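Local atomic coordinates of ParB domain protein nuclease (PDB entry 5K5D), a protein that probably acts as a ParB-type partition protein in archaeal DNA segregation and may also work as a nuclease. Residues K194-L198 with L218-F222; R223-V228 with R255-D261; E158-L162 with R199-P203. The protein carries 4 engineered substitutions. All coordinates share one frame; numbering follows the deposited sequence.

Contact 1: residues K194-L198 with L218-F222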
loop_
_atom_site.group_PDB
_atom_site.type_symbol
_atom_site.label_atom_id
_atom_site.label_comp_id
_atom_site.label_asym_id
_atom_site.label_seq_id
_atom_site.Cartn_x
_atom_site.Cartn_y
_atom_site.Cartn_z
ATOM N N LYS B 194 -3.446 9.453 10.302
ATOM C CA LYS B 194 -2.175 10.080 9.969
ATOM C C LYS B 194 -1.850 9.845 8.506
ATOM O O LYS B 194 -1.475 10.769 7.787
ATOM C CB LYS B 194 -1.047 9.509 10.832
ATOM C CG LYS B 194 -1.003 10.039 12.248
ATOM C CD LYS B 194 0.024 9.279 13.068
ATOM C CE LYS B 194 0.105 9.805 14.493
ATOM N NZ LYS B 194 0.921 8.911 15.363
HETATM N N MSE B 195 -1.989 8.598 8.072
HETATM C CA MSE B 195 -1.671 8.243 6.698
HETATM C C MSE B 195 -2.604 8.954 5.731
HETATM O O MSE B 195 -2.167 9.457 4.696
HETATM C CB MSE B 195 -1.737 6.730 6.492
HETATM C CG MSE B 195 -0.983 6.264 5.254
HETATM SE SE MSE B 195 -2.124 5.636 3.802
HETATM C CE MSE B 195 -2.497 3.855 4.484
ATOM N N ALA B 196 -3.887 9.004 6.081
ATOM C CA ALA B 196 -4.890 9.630 5.226
ATOM C C ALA B 196 -4.621 11.119 5.039
ATOM O O ALA B 196 -4.696 11.638 3.923
ATOM C CB ALA B 196 -6.286 9.402 5.785
ATOM N N ILE B 197 -4.301 11.804 6.135
ATOM C CA ILE B 197 -3.988 13.230 6.079
ATOM C C ILE B 197 -2.736 13.502 5.249
ATOM O O ILE B 197 -2.697 14.438 4.454
ATOM C CB ILE B 197 -3.810 13.823 7.484
ATOM C CG1 ILE B 197 -5.133 13.750 8.249
ATOM C CG2 ILE B 197 -3.320 15.262 7.398
ATOM C CD1 ILE B 197 -5.077 14.352 9.629
ATOM N N LEU B 198 -1.708 12.681 5.434
ATOM C CA LEU B 198 -0.487 12.842 4.666
ATOM C C LEU B 198 -0.747 12.530 3.199
ATOM O O LEU B 198 -0.259 13.226 2.313
ATOM C CB LEU B 198 0.626 11.935 5.202
ATOM C CG LEU B 198 1.082 12.137 6.648
ATOM C CD1 LEU B 198 2.255 11.225 6.963
ATOM C CD2 LEU B 198 1.442 13.588 6.914
ATOM N N LEU B 218 6.172 6.240 9.558
ATOM C CA LEU B 218 4.984 7.070 9.419
ATOM C C LEU B 218 4.886 8.106 10.531
ATOM O O LEU B 218 4.844 9.315 10.279
ATOM C CB LEU B 218 3.728 6.199 9.430
ATOM C CG LEU B 218 2.393 6.936 9.567
ATOM C CD1 LEU B 218 2.180 7.892 8.401
ATOM C CD2 LEU B 218 1.235 5.955 9.673
ATOM N N ASP B 219 4.845 7.621 11.765
ATOM C CA ASP B 219 4.621 8.481 12.917
ATOM C C ASP B 219 5.667 9.586 12.967
ATOM O O ASP B 219 5.403 10.693 13.440
ATOM C CB ASP B 219 4.638 7.636 14.186
ATOM C CG ASP B 219 3.830 6.358 14.033
ATOM O OD1 ASP B 219 2.611 6.388 14.308
ATOM O OD2 ASP B 219 4.409 5.330 13.615
ATOM N N GLN B 220 6.848 9.278 12.446
ATOM C CA GLN B 220 7.929 10.244 12.348
ATOM C C GLN B 220 7.655 11.245 11.229
ATOM O O GLN B 220 7.926 12.435 11.369
ATOM C CB GLN B 220 9.251 9.519 12.087
ATOM C CG GLN B 220 10.477 10.340 12.406
ATOM C CD GLN B 220 10.544 10.724 13.870
ATOM O OE1 GLN B 220 10.624 9.863 14.745
ATOM N NE2 GLN B 220 10.502 12.023 14.143
ATOM N N ALA B 221 7.116 10.752 10.117
ATOM C CA ALA B 221 6.779 11.610 8.986
ATOM C C ALA B 221 5.662 12.571 9.362
ATOM O O ALA B 221 5.652 13.725 8.935
ATOM C CB ALA B 221 6.366 10.772 7.793
ATOM N N PHE B 222 4.722 12.086 10.166
ATOM C CA PHE B 222 3.576 12.886 10.568
ATOM C C PHE B 222 3.967 13.980 11.565
ATOM O O PHE B 222 3.385 15.066 11.573
ATOM C CB PHE B 222 2.481 11.994 11.154
ATOM C CG PHE B 222 1.206 12.723 11.445
ATOM C CD1 PHE B 222 0.269 12.925 10.449
ATOM C CD2 PHE B 222 0.950 13.215 12.711
ATOM C CE1 PHE B 222 -0.899 13.602 10.710
ATOM C CE2 PHE B 222 -0.214 13.890 12.979
ATOM C CZ PHE B 222 -1.143 14.084 11.978
HETATM O O HOH W 1 3.009 11.446 14.874
#
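Lys194 lays its aliphatic chain across Phe222, CG resting 3.6 Å from the centroid of the Phe222 ring, almost straight above it, in a CH-pi contact. With CG anti to the backbone N (chi1 -173°), the Phe222 ring swings toward helix 189-201 and presents a face to Lys194. At the rim of the ring, Leu198 closes the tight part, with CG near the ring plane. Its CD1 meets Leu218 CD1 at 3.6 Å, and its CD2 lies 3.8 Å from CD1 of Phe222. Leucines, lysine stem and ring fill the gap between the short helical segments, whose axes approach to 10.1 Å at 50°. The looser, more solvent-accessible side belongs to charge. Extended beyond CG, the lysine chain carries NZ past the ring to Asp219 OD1, 3.2 Å away, a salt bridge through that oxygen's anti lone pair. A water accepts weakly from NZ and donates to Asp219 O. A long amphipathic lysine suits this border, apolar in its stem and charged at its end, and probably eases the closeness of Asp219 to Asp191. Behind the leucines, helix 203-210 packs on Leu198 and Ala221, helix 109-128 on Met195 (selenomethionine here) and Leu218, and helix 170-180 on Met195 and Ala196.

Contact 2: residues R223-V228 with R255-D261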
loop_
_atom_site.group_PDB
_atom_site.type_symbol
_atom_site.label_atom_id
_atom_site.label_comp_id
_atom_site.label_asym_id
_atom_site.label_seq_id
_atom_site.Cartn_x
_atom_site.Cartn_y
_atom_site.Cartn_z
ATOM N N ARG B 223 4.950 13.686 12.410
ATOM C CA ARG B 223 5.483 14.693 13.320
ATOM C C ARG B 223 6.074 15.841 12.514
ATOM O O ARG B 223 5.896 17.012 12.855
ATOM C CB ARG B 223 6.552 14.095 14.235
ATOM C CG ARG B 223 6.008 13.244 15.375
ATOM C CD ARG B 223 7.140 12.724 16.247
ATOM N NE ARG B 223 7.919 13.812 16.834
ATOM C CZ ARG B 223 9.150 13.678 17.319
ATOM N NH1 ARG B 223 9.755 12.497 17.282
ATOM N NH2 ARG B 223 9.780 14.725 17.833
ATOM N N ILE B 224 6.777 15.491 11.440
ATOM C CA ILE B 224 7.351 16.481 10.538
ATOM C C ILE B 224 6.259 17.339 9.913
ATOM O O ILE B 224 6.405 18.559 9.801
ATOM C CB ILE B 224 8.159 15.813 9.413
ATOM C CG1 ILE B 224 9.454 15.220 9.972
ATOM C CG2 ILE B 224 8.462 16.814 8.310
ATOM C CD1 ILE B 224 10.301 14.514 8.937
ATOM N N TYR B 225 5.167 16.693 9.511
ATOM C CA TYR B 225 4.038 17.393 8.904
ATOM C C TYR B 225 3.484 18.472 9.828
ATOM O O TYR B 225 3.523 19.661 9.507
ATOM C CB TYR B 225 2.927 16.405 8.528
ATOM C CG TYR B 225 1.649 17.075 8.088
ATOM C CD1 TYR B 225 1.553 17.676 6.836
ATOM C CD2 TYR B 225 0.536 17.113 8.921
ATOM C CE1 TYR B 225 0.380 18.295 6.427
ATOM C CE2 TYR B 225 -0.641 17.732 8.517
ATOM C CZ TYR B 225 -0.710 18.320 7.271
ATOM O OH TYR B 225 -1.870 18.933 6.862
ATOM N N THR B 226 2.960 18.047 10.972
ATOM C CA THR B 226 2.352 18.964 11.926
ATOM C C THR B 226 3.336 20.052 12.355
ATOM O O THR B 226 2.956 21.207 12.551
ATOM C CB THR B 226 1.828 18.212 13.157
ATOM O OG1 THR B 226 2.871 17.390 13.693
ATOM C CG2 THR B 226 0.654 17.325 12.766
ATOM N N ARG B 227 4.602 19.676 12.487
ATOM C CA ARG B 227 5.653 20.622 12.842
ATOM C C ARG B 227 5.797 21.711 11.782
ATOM O O ARG B 227 5.564 22.889 12.050
ATOM C CB ARG B 227 6.978 19.881 13.025
ATOM C CG ARG B 227 8.213 20.762 12.988
ATOM C CD ARG B 227 8.272 21.698 14.177
ATOM N NE ARG B 227 9.543 22.412 14.236
ATOM C CZ ARG B 227 9.886 23.247 15.210
ATOM N NH1 ARG B 227 9.047 23.476 16.212
ATOM N NH2 ARG B 227 11.064 23.854 15.183
ATOM N N VAL B 228 6.165 21.303 10.573
ATOM C CA VAL B 228 6.423 22.237 9.483
ATOM C C VAL B 228 5.199 23.072 9.097
ATOM O O VAL B 228 5.336 24.143 8.506
ATOM C CB VAL B 228 6.982 21.502 8.247
ATOM C CG1 VAL B 228 7.154 22.453 7.098
ATOM C CG2 VAL B 228 8.317 20.858 8.581
ATOM N N ARG B 255 16.025 15.228 10.807
ATOM C CA ARG B 255 14.761 15.438 11.503
ATOM C C ARG B 255 14.933 16.355 12.709
ATOM O O ARG B 255 14.122 17.252 12.925
ATOM C CB ARG B 255 14.132 14.106 11.912
ATOM C CG ARG B 255 13.896 13.168 10.736
ATOM C CD ARG B 255 13.120 11.929 11.143
ATOM N NE ARG B 255 13.220 10.884 10.129
ATOM C CZ ARG B 255 13.970 9.794 10.253
ATOM N NH1 ARG B 255 14.675 9.597 11.357
ATOM N NH2 ARG B 255 14.010 8.895 9.276
ATOM N N LYS B 256 15.986 16.131 13.488
ATOM C CA LYS B 256 16.313 17.021 14.596
ATOM C C LYS B 256 16.256 18.481 14.150
ATOM O O LYS B 256 15.633 19.318 14.803
ATOM C CB LYS B 256 17.700 16.702 15.156
ATOM C CG LYS B 256 17.760 15.487 16.073
ATOM C CD LYS B 256 19.167 15.298 16.627
ATOM C CE LYS B 256 19.190 14.331 17.797
ATOM N NZ LYS B 256 18.477 14.877 18.986
ATOM N N ILE B 257 16.898 18.782 13.026
ATOM C CA ILE B 257 16.896 20.144 12.501
ATOM C C ILE B 257 15.476 20.656 12.263
ATOM O O ILE B 257 15.185 21.829 12.500
ATOM C CB ILE B 257 17.717 20.260 11.201
ATOM C CG1 ILE B 257 19.181 19.909 11.469
ATOM C CG2 ILE B 257 17.609 21.663 10.622
ATOM C CD1 ILE B 257 19.991 19.705 10.215
ATOM N N ILE B 258 14.594 19.767 11.814
ATOM C CA ILE B 258 13.196 20.116 11.571
ATOM C C ILE B 258 12.372 20.148 12.857
ATOM O O ILE B 258 11.459 20.963 12.994
ATOM C CB ILE B 258 12.509 19.117 10.612
ATOM C CG1 ILE B 258 13.268 19.004 9.293
ATOM C CG2 ILE B 258 11.071 19.535 10.355
ATOM C CD1 ILE B 258 12.570 18.124 8.283
ATOM N N LEU B 259 12.692 19.256 13.790
ATOM C CA LEU B 259 11.844 19.031 14.962
ATOM C C LEU B 259 12.320 19.745 16.226
ATOM O O LEU B 259 11.559 20.488 16.842
ATOM C CB LEU B 259 11.676 17.528 15.222
ATOM C CG LEU B 259 11.012 16.749 14.084
ATOM C CD1 LEU B 259 10.696 15.319 14.501
ATOM C CD2 LEU B 259 9.756 17.469 13.623
ATOM N N ASN B 260 13.571 19.512 16.614
ATOM C CA ASN B 260 14.135 20.169 17.790
ATOM C C ASN B 260 14.247 21.678 17.593
ATOM O O ASN B 260 14.899 22.148 16.664
ATOM C CB ASN B 260 15.502 19.576 18.144
ATOM C CG ASN B 260 15.991 20.002 19.524
ATOM O OD1 ASN B 260 15.672 21.091 20.009
ATOM N ND2 ASN B 260 16.772 19.138 20.162
ATOM N N ASP B 261 13.609 22.427 18.484
ATOM C CA ASP B 261 13.543 23.879 18.381
ATOM C C ASP B 261 14.883 24.591 18.510
ATOM O O ASP B 261 15.027 25.724 18.060
ATOM C CB ASP B 261 12.576 24.436 19.422
ATOM C CG ASP B 261 11.156 24.476 18.924
ATOM O OD1 ASP B 261 10.947 24.946 17.784
ATOM O OD2 ASP B 261 10.253 24.036 19.664
HETATM O O HOH W 2 13.781 23.675 14.574
#
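Arg255 opens the contact through its aliphatic stem, CG lying 4.2 Å from Ile224 CD1, while its NE turns away to a weak hydrogen bond with Ile249 O. One turn on, Ile258 supplies the apolar centre. Its CG2 meets Val228 CG2 at 3.5 Å and also packs on Ile224, short branched side chains that let the two helices pack closely here. The backbone of Ile258 matters too: its O, in the last turn of helix 252-259, accepts from Arg227 NE at 2.7 Å. This bond lies in the carbonyl plane but is bent, with an N-H...O angle of 138°.

Leu259 divides its two methyls between two arginines. CD2 packs 3.7 Å from Arg227 CG, the two side chains sliding past each other in opposite directions, and CD1 sits over one face of the Arg223 guanidinium, 3.5 Å from NH2. Leu259 O lies above the centre of the Arg227 guanidinium. At Asn260 the helix ends; its OD1 turns to Glu262 N, and its O receives a water that also donates to Ile257 O and is weakly held by Arg227 NH2.

Asp261 completes the grip. Its OD1 takes both NH1 (2.9 Å) and NH2 (2.8 Å) of Arg227, end-on, from above the carboxylate plane, the two flat groups being turned 58° apart. The same oxygen has a second salt-bridge partner in Arg264. Arg227 reaches this far because CG is anti to the backbone N (chi1 163°) and the chain bends once, at chi2, before running out straight. The arrangement is that of an arginine docked on the C-terminal end of a neighbouring helix, where the last carbonyls lack a next-turn N-H and would probably favour a cation, in the helical region matching the Ssol_1539-like second-domain family.

Contact 3: residues E158-L162 with R199-P203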
loop_
_atom_site.group_PDB
_atom_site.type_symbol
_atom_site.label_atom_id
_atom_site.label_comp_id
_atom_site.label_asym_id
_atom_site.label_seq_id
_atom_site.Cartn_x
_atom_site.Cartn_y
_atom_site.Cartn_z
ATOM N N GLU B 158 -9.843 19.219 2.267
ATOM C CA GLU B 158 -8.642 18.954 1.486
ATOM C C GLU B 158 -8.855 17.777 0.547
ATOM O O GLU B 158 -9.524 16.807 0.892
ATOM C CB GLU B 158 -7.440 18.695 2.394
ATOM C CG GLU B 158 -7.125 19.831 3.345
ATOM C CD GLU B 158 -7.879 19.718 4.653
ATOM O OE1 GLU B 158 -8.140 20.763 5.286
ATOM O OE2 GLU B 158 -8.205 18.578 5.051
ATOM N N PHE B 159 -8.276 17.875 -0.643
ATOM C CA PHE B 159 -8.464 16.863 -1.668
ATOM C C PHE B 159 -7.153 16.570 -2.380
ATOM O O PHE B 159 -6.230 17.380 -2.363
ATOM C CB PHE B 159 -9.515 17.328 -2.684
ATOM C CG PHE B 159 -10.898 17.458 -2.112
ATOM C CD1 PHE B 159 -11.268 18.586 -1.399
ATOM C CD2 PHE B 159 -11.833 16.453 -2.294
ATOM C CE1 PHE B 159 -12.544 18.710 -0.872
ATOM C CE2 PHE B 159 -13.110 16.570 -1.770
ATOM C CZ PHE B 159 -13.465 17.701 -1.058
ATOM N N VAL B 160 -7.076 15.402 -3.002
ATOM C CA VAL B 160 -5.944 15.060 -3.847
ATOM C C VAL B 160 -6.467 14.527 -5.175
ATOM O O VAL B 160 -7.583 14.004 -5.251
ATOM C CB VAL B 160 -5.020 14.024 -3.178
ATOM C CG1 VAL B 160 -5.726 12.684 -3.048
ATOM C CG2 VAL B 160 -3.715 13.880 -3.963
ATOM N N THR B 161 -5.670 14.683 -6.224
ATOM C CA THR B 161 -6.075 14.254 -7.556
ATOM C C THR B 161 -5.147 13.176 -8.089
ATOM O O THR B 161 -3.985 13.437 -8.395
ATOM C CB THR B 161 -6.104 15.433 -8.546
ATOM O OG1 THR B 161 -7.035 16.418 -8.084
ATOM C CG2 THR B 161 -6.519 14.958 -9.938
ATOM N N LEU B 162 -5.671 11.962 -8.201
ATOM C CA LEU B 162 -4.881 10.829 -8.664
ATOM C C LEU B 162 -4.595 10.956 -10.155
ATOM O O LEU B 162 -5.104 11.857 -10.819
ATOM C CB LEU B 162 -5.604 9.516 -8.363
ATOM C CG LEU B 162 -6.177 9.399 -6.947
ATOM C CD1 LEU B 162 -6.939 8.091 -6.776
ATOM C CD2 LEU B 162 -5.079 9.532 -5.895
ATOM N N ARG B 199 -1.524 11.484 2.947
ATOM C CA ARG B 199 -1.758 11.031 1.583
ATOM C C ARG B 199 -2.430 12.112 0.747
ATOM O O ARG B 199 -2.153 12.248 -0.448
ATOM C CB ARG B 199 -2.598 9.755 1.580
ATOM C CG ARG B 199 -2.410 8.900 0.341
ATOM C CD ARG B 199 -3.344 9.325 -0.765
ATOM N NE ARG B 199 -2.968 8.729 -2.042
ATOM C CZ ARG B 199 -2.307 9.372 -2.997
ATOM N NH1 ARG B 199 -1.955 10.639 -2.820
ATOM N NH2 ARG B 199 -2.005 8.750 -4.130
ATOM N N ILE B 200 -3.302 12.886 1.386
ATOM C CA ILE B 200 -4.081 13.905 0.690
ATOM C C ILE B 200 -3.422 15.283 0.721
ATOM O O ILE B 200 -3.367 15.979 -0.296
ATOM C CB ILE B 200 -5.513 13.995 1.256
ATOM C CG1 ILE B 200 -6.428 13.010 0.524
ATOM C CG2 ILE B 200 -6.053 15.414 1.142
ATOM C CD1 ILE B 200 -5.959 11.565 0.596
ATOM N N ASN B 201 -2.916 15.668 1.887
ATOM C CA ASN B 201 -2.322 16.990 2.043
ATOM C C ASN B 201 -0.880 17.065 1.553
ATOM O O ASN B 201 -0.465 18.073 0.978
ATOM C CB ASN B 201 -2.416 17.459 3.497
ATOM C CG ASN B 201 -3.841 17.757 3.922
ATOM O OD1 ASN B 201 -4.319 18.878 3.776
ATOM N ND2 ASN B 201 -4.528 16.750 4.448
ATOM N N THR B 202 -0.127 15.989 1.758
ATOM C CA THR B 202 1.307 16.009 1.490
ATOM C C THR B 202 1.831 14.685 0.910
ATOM O O THR B 202 2.601 13.973 1.553
ATOM C CB THR B 202 2.081 16.380 2.771
ATOM O OG1 THR B 202 3.477 16.502 2.479
ATOM C CG2 THR B 202 1.865 15.328 3.854
ATOM N N PRO B 203 1.416 14.362 -0.324
ATOM C CA PRO B 203 1.791 13.122 -1.019
ATOM C C PRO B 203 3.306 12.934 -1.119
ATOM O O PRO B 203 3.805 11.821 -0.927
ATOM C CB PRO B 203 1.203 13.319 -2.421
ATOM C CG PRO B 203 0.107 14.301 -2.243
ATOM C CD PRO B 203 0.547 15.217 -1.150
#
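Val160 sits on Ile200, their CG1 atoms 3.7 Å apart, at the apolar centre of this contact. With CG1 between the backbone N and the carbonyl carbon (chi1 67°), its CG2 is directed to Pro203 CG at 4.2 Å and toward NH1 of Arg199. The compact, branched valine thus touches Arg199 and Ile200 in the last turn of helix 189-201 and Pro203 at the start of helix 203-210. Just beyond the strand, Leu162 lays CD2 over one face of the Arg199 guanidinium, offset toward its rim and 3.6 Å from NH2. On the other flank Glu158 offers its methylenes: CB packs 3.8 Å from Ile200 CG2, and Asn201 OD1 lies against CB and CG. No hydrogen bond joins the two segments.

In the next shell, Asp121 holds Arg199 NH2 in a salt bridge, which probably helps keep the flat group against Leu162. Asn201 turns ND2 back to Ile197 O, leaving OD1 to face Glu158. An alanine here removes the amide and would probably leave Ile197 O without that donor's grip and open a gap beside the Glu158 methylenes. Pro203 follows the N-cap residue Thr202 in a helix's first turn, where no backbone acceptor waits for its missing N-H.

Strand 159-161 pairs antiparallel with strand 167-169, and this small hairpin lies over the end of helix 189-201, with helix 170-180 against Ile200 and helix 109-128 beside Leu162 and Arg199.

Helix 189-201 serves contacts 1 and 3, whose centres lie about 12 Å apart, and helix 218-230 serves contacts 1 and 2, with about 13 Å between centres. Contact 1 is therefore the middle of a chain of packing, with contacts 2 and 3 about 21 Å from each other, centre to centre. Along the sequence contacts 1 and 3 interlock, their segments alternating, whereas contact 2 follows after both have closed. Tyr225, on the outer side of segment 223-228, touches residues of contacts 1 and 3, leaning on Ile197 and Leu198 and reaching Asn201 and Thr202. The result is a continuous path from the 159-161 hairpin, through the central helices, into the C-terminal helices.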